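Local coordinates for protein phosphoribosylaminoimidazole-succinocarboxamide synthase (Pyrococcus horikoshii, PDB 3U55) that catalyses the ATP-dependent ligation of L-aspartate to the carboxylate of 5-amino-1-(5-phospho-D-ribosyl)imidazole-4-carboxylate, a step of de novo purine biosynthesis, at residues A[161-164]-A[165-169]; A[189-193]-A[194-198]. All blocks are in the same frame, centred on the assembly; numbering follows the deposited sequence.

Contact 1: residues A[161-164]-A[165-169]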
# COMPACT_ATOMS: atom_id res chain seq x y z
N LYS A 161 10.30 -18.72 11.66
CA LYS A 161 9.75 -19.77 10.80
C LYS A 161 10.56 -21.06 10.92
O LYS A 161 9.98 -22.14 11.02
CB LYS A 161 9.60 -19.30 9.34
CG LYS A 161 10.86 -19.32 8.48
CD LYS A 161 10.76 -18.32 7.32
CE LYS A 161 9.63 -18.64 6.38
NZ LYS A 161 10.02 -19.63 5.35
N ASP A 162 11.90 -20.95 10.95
CA ASP A 162 12.78 -22.13 11.11
C ASP A 162 12.56 -22.81 12.46
O ASP A 162 12.40 -24.03 12.53
CB ASP A 162 14.25 -21.73 10.98
CG ASP A 162 14.66 -21.38 9.56
OD1 ASP A 162 13.91 -21.69 8.60
OD2 ASP A 162 15.75 -20.79 9.39
N TYR A 163 12.54 -22.01 13.52
CA TYR A 163 12.35 -22.48 14.89
C TYR A 163 11.00 -23.18 15.07
O TYR A 163 10.92 -24.23 15.71
CB TYR A 163 12.47 -21.29 15.85
CG TYR A 163 12.18 -21.58 17.31
CD1 TYR A 163 13.17 -22.08 18.15
CD2 TYR A 163 10.91 -21.35 17.84
CE1 TYR A 163 12.91 -22.33 19.50
CE2 TYR A 163 10.64 -21.61 19.18
CZ TYR A 163 11.64 -22.10 20.00
OH TYR A 163 11.37 -22.35 21.32
N LEU A 164 9.95 -22.59 14.50
CA LEU A 164 8.60 -23.11 14.65
C LEU A 164 8.37 -24.36 13.80
O LEU A 164 7.67 -25.28 14.24
CB LEU A 164 7.55 -22.03 14.36
CG LEU A 164 7.49 -20.85 15.35
CD1 LEU A 164 6.72 -19.67 14.76
CD2 LEU A 164 6.87 -21.27 16.69
N ALA A 165 8.96 -24.40 12.62
CA ALA A 165 8.85 -25.57 11.73
C ALA A 165 9.46 -26.83 12.35
O ALA A 165 8.97 -27.95 12.13
CB ALA A 165 9.47 -25.27 10.37
N LYS A 166 10.52 -26.65 13.15
CA LYS A 166 11.14 -27.77 13.87
C LYS A 166 10.27 -28.23 15.04
O LYS A 166 10.56 -29.25 15.68
CB LYS A 166 12.56 -27.41 14.34
CG LYS A 166 13.54 -27.17 13.21
CD LYS A 166 15.00 -27.15 13.68
CE LYS A 166 15.47 -25.75 14.05
NZ LYS A 166 14.96 -25.31 15.39
N LYS A 167 9.20 -27.49 15.31
CA LYS A 167 8.23 -27.87 16.33
C LYS A 167 6.85 -28.16 15.72
O LYS A 167 5.85 -28.24 16.42
CB LYS A 167 8.17 -26.83 17.45
CG LYS A 167 9.43 -26.84 18.31
CD LYS A 167 9.57 -25.59 19.16
CE LYS A 167 10.91 -25.55 19.86
NZ LYS A 167 11.05 -26.61 20.90
N GLY A 168 6.83 -28.33 14.40
CA GLY A 168 5.61 -28.72 13.68
C GLY A 168 4.58 -27.63 13.54
O GLY A 168 3.38 -27.91 13.49
N ILE A 169 5.04 -26.38 13.48
CA ILE A 169 4.16 -25.21 13.37
C ILE A 169 4.56 -24.35 12.16
O ILE A 169 5.74 -23.99 12.04
CB ILE A 169 4.22 -24.33 14.66
CG1 ILE A 169 3.80 -25.14 15.89
CG2 ILE A 169 3.35 -23.08 14.52
CD1 ILE A 169 4.16 -24.49 17.20
O HOH W 1 7.28 -22.32 10.49
O HOH W 2 12.85 -25.54 17.08
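Ala-165 still keeps the helical pattern of helix 143-165: its N donates to Lys-161 O at 3.0 Å, and its small methyl suits an exposed position just where the chain must change course. Lys-166 follows with a longer bond, the final one of that kind here, N to Asp-162 O at 3.3 Å. Its side chain bends at chi3 and chi4 and doubles back along the helix end, which lets NZ donate a hydrogen bond to a water that in turn donates to Tyr-163 O.

At Lys-167 the pattern breaks, because its N reaches Leu-164 O (2.9 Å) rather than the carbonyl of Tyr-163. The aliphatic part of this lysine lies over one face of the Tyr-163 ring, with CE 3.5 Å from Tyr-163 CZ. With CG anti to the backbone N (chi1 175°) and the ring turned about chi2 by 85°, Tyr-163 lays that face against the Lys-167 chain. A long methylene chain with a charged tip fits here, since NZ goes on to bond Ile-231 O in helix 220-232.

Gly-168 takes the left-handed conformation (phi 74°), which a residue without a side chain adopts easily, and its N bonds Ala-165 O at 3.1 Å. With the bond from Ile-169 N to Leu-164 O (3.0 Å), this completes a Schellman motif. Ile-169 then brings its CB to 4.1 Å from Leu-164 CB, starting strand 169-180 beside Leu-164, on the buried side of the helix end, where both side chains also pack on Phe-199. A water bridges Ile-169 O and Lys-161 O.

Leu-164 O is thus gripped by two amides, from Lys-167 and Ile-169, that approach from opposite faces of its carbonyl plane. This double acceptance and the water bridges give the final carbonyls of the helix partners while the chain reverses into the sheet.

Contact 2: residues A[189-193]-A[194-198]. With SO4 (sulfate ion), chain B.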
# COMPACT_ATOMS: atom_id res chain seq x y z
N ALA A 189 9.79 -3.98 19.21
CA ALA A 189 8.97 -3.69 20.39
C ALA A 189 7.70 -4.54 20.45
O ALA A 189 7.67 -5.65 19.91
CB ALA A 189 8.66 -2.20 20.46
N ASP A 190 6.66 -4.01 21.11
CA ASP A 190 5.36 -4.69 21.24
C ASP A 190 5.52 -6.14 21.73
O ASP A 190 6.28 -6.40 22.68
CB ASP A 190 4.54 -4.59 19.93
CG ASP A 190 3.05 -4.87 20.15
OD1 ASP A 190 2.52 -5.80 19.50
OD2 ASP A 190 2.42 -4.17 20.97
N GLU A 191 4.80 -7.07 21.10
CA GLU A 191 4.75 -8.47 21.55
C GLU A 191 4.94 -9.43 20.38
O GLU A 191 4.83 -9.03 19.22
CB GLU A 191 3.40 -8.76 22.24
CG GLU A 191 2.21 -8.79 21.28
CD GLU A 191 0.89 -9.13 21.95
OE1 GLU A 191 0.67 -10.29 22.34
OE2 GLU A 191 0.05 -8.21 22.06
N ILE A 192 5.22 -10.69 20.70
CA ILE A 192 5.20 -11.76 19.70
C ILE A 192 4.46 -12.93 20.34
O ILE A 192 4.97 -13.57 21.26
CB ILE A 192 6.62 -12.20 19.25
CG1 ILE A 192 7.43 -11.02 18.71
CG2 ILE A 192 6.53 -13.31 18.19
CD1 ILE A 192 8.88 -11.35 18.41
N SER A 193 3.24 -13.18 19.86
CA SER A 193 2.34 -14.13 20.50
C SER A 193 1.31 -14.65 19.50
O SER A 193 1.22 -14.16 18.38
CB SER A 193 1.62 -13.45 21.67
OG SER A 193 0.62 -12.57 21.18
N PRO A 194 0.49 -15.64 19.93
CA PRO A 194 -0.61 -16.09 19.07
C PRO A 194 -1.66 -15.01 18.79
O PRO A 194 -2.53 -15.21 17.94
CB PRO A 194 -1.22 -17.24 19.88
CG PRO A 194 -0.10 -17.73 20.74
CD PRO A 194 0.63 -16.48 21.13
N ASP A 195 -1.59 -13.89 19.51
CA ASP A 195 -2.40 -12.70 19.20
C ASP A 195 -1.89 -11.95 17.96
O ASP A 195 -2.69 -11.37 17.22
CB ASP A 195 -2.42 -11.72 20.39
CG ASP A 195 -3.60 -11.93 21.33
OD1 ASP A 195 -3.98 -10.97 22.04
OD2 ASP A 195 -4.17 -13.04 21.37
N THR A 196 -0.58 -11.95 17.75
CA THR A 196 0.04 -11.15 16.69
C THR A 196 0.61 -11.97 15.52
O THR A 196 1.13 -11.41 14.56
CB THR A 196 1.15 -10.24 17.26
OG1 THR A 196 2.13 -11.04 17.93
CG2 THR A 196 0.55 -9.22 18.23
N CYS A 197 0.50 -13.29 15.62
CA CYS A 197 1.01 -14.19 14.59
C CYS A 197 -0.10 -15.12 14.15
O CYS A 197 -1.01 -15.42 14.93
CB CYS A 197 2.14 -15.06 15.13
SG CYS A 197 3.56 -14.23 15.87
N ARG A 198 -0.04 -15.58 12.91
CA ARG A 198 -0.81 -16.75 12.51
C ARG A 198 0.08 -17.98 12.55
O ARG A 198 1.14 -18.03 11.92
CB ARG A 198 -1.48 -16.56 11.15
CG ARG A 198 -2.71 -15.68 11.21
CD ARG A 198 -3.42 -15.58 9.87
NE ARG A 198 -4.62 -14.75 9.99
CZ ARG A 198 -4.64 -13.43 9.81
NH1 ARG A 198 -3.53 -12.78 9.47
NH2 ARG A 198 -5.77 -12.75 9.94
S SO4 B . -4.56 -9.25 8.64
O1 SO4 B . -4.31 -10.28 7.65
O2 SO4 B . -4.36 -9.78 9.98
O3 SO4 B . -3.65 -8.14 8.38
O4 SO4 B . -5.94 -8.80 8.53
O HOH W 3 4.33 -10.53 16.57
O HOH W 4 -1.70 -9.78 23.98
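Ser-193 and Thr-196 turn their hydroxyls inward toward the backbone of a tight bend. Thr-196 OG1 lies between its own N and carbonyl carbon (chi1 57°) and accepts from Ser-193 N at 3.1 Å, while also donating to a water held by Glu-191 O. In return Thr-196 N bonds Ser-193 O at 2.9 Å, from above the carbonyl plane. Its methyl branch packs on Glu-191, CG2 lying 3.5 Å from Glu-191 CG, so threonine supplies acceptor, donor and apolar contact at once.

Ser-193 OG accepts from Asp-195 N at 3.1 Å, the defining bond of an ST turn, and this turn, with Pro-194 restricting its phi, delivers the chain into strand 197-201. The same OG donates at 2.6 Å to Glu-191 OE1, meeting it from above the carboxylate plane. The Glu-191 and Asp-195 carboxylates, their planes 35° apart, bring OE1 of Glu-191 within 4.7 Å of OD1 of Asp-195; salt bridges to Lys-13 and Lys-45 respectively probably offset the repulsion, and Asp-195 OD2 also bonds Tyr-224 OH. On the apolar side, Ile-192 CG2 meets Cys-197 SG at 3.9 Å.

Beyond the turn, the extended Arg-198 directs NH1 and NH2 edge-on at the sulfate, both bonding its O2, while Asp-173 and Asp-211 steady the guanidinium.

In the fold
Contact 1 ends helix 143-165 and starts strand 169-180; contact 2 leads into strand 197-201, which pairs antiparallel with that strand in the same sheet. The centres of the two contacts are 16 Å apart, but their nearest atoms come within about 6 Å without touching. Phe-56 of helix 45-62 packs on both Leu-164 and Ile-192, and so joins them indirectly. Contact 1 lies about 16 Å from the centre of the chain, contact 2 about 3 Å. Only contact 2 holds the sulfate, which Arg-93 and Ser-99 also bind; the ion probably came from the crystallisation liquor and, as in relatives, probably occupies the site of the substrate's ribose phosphate.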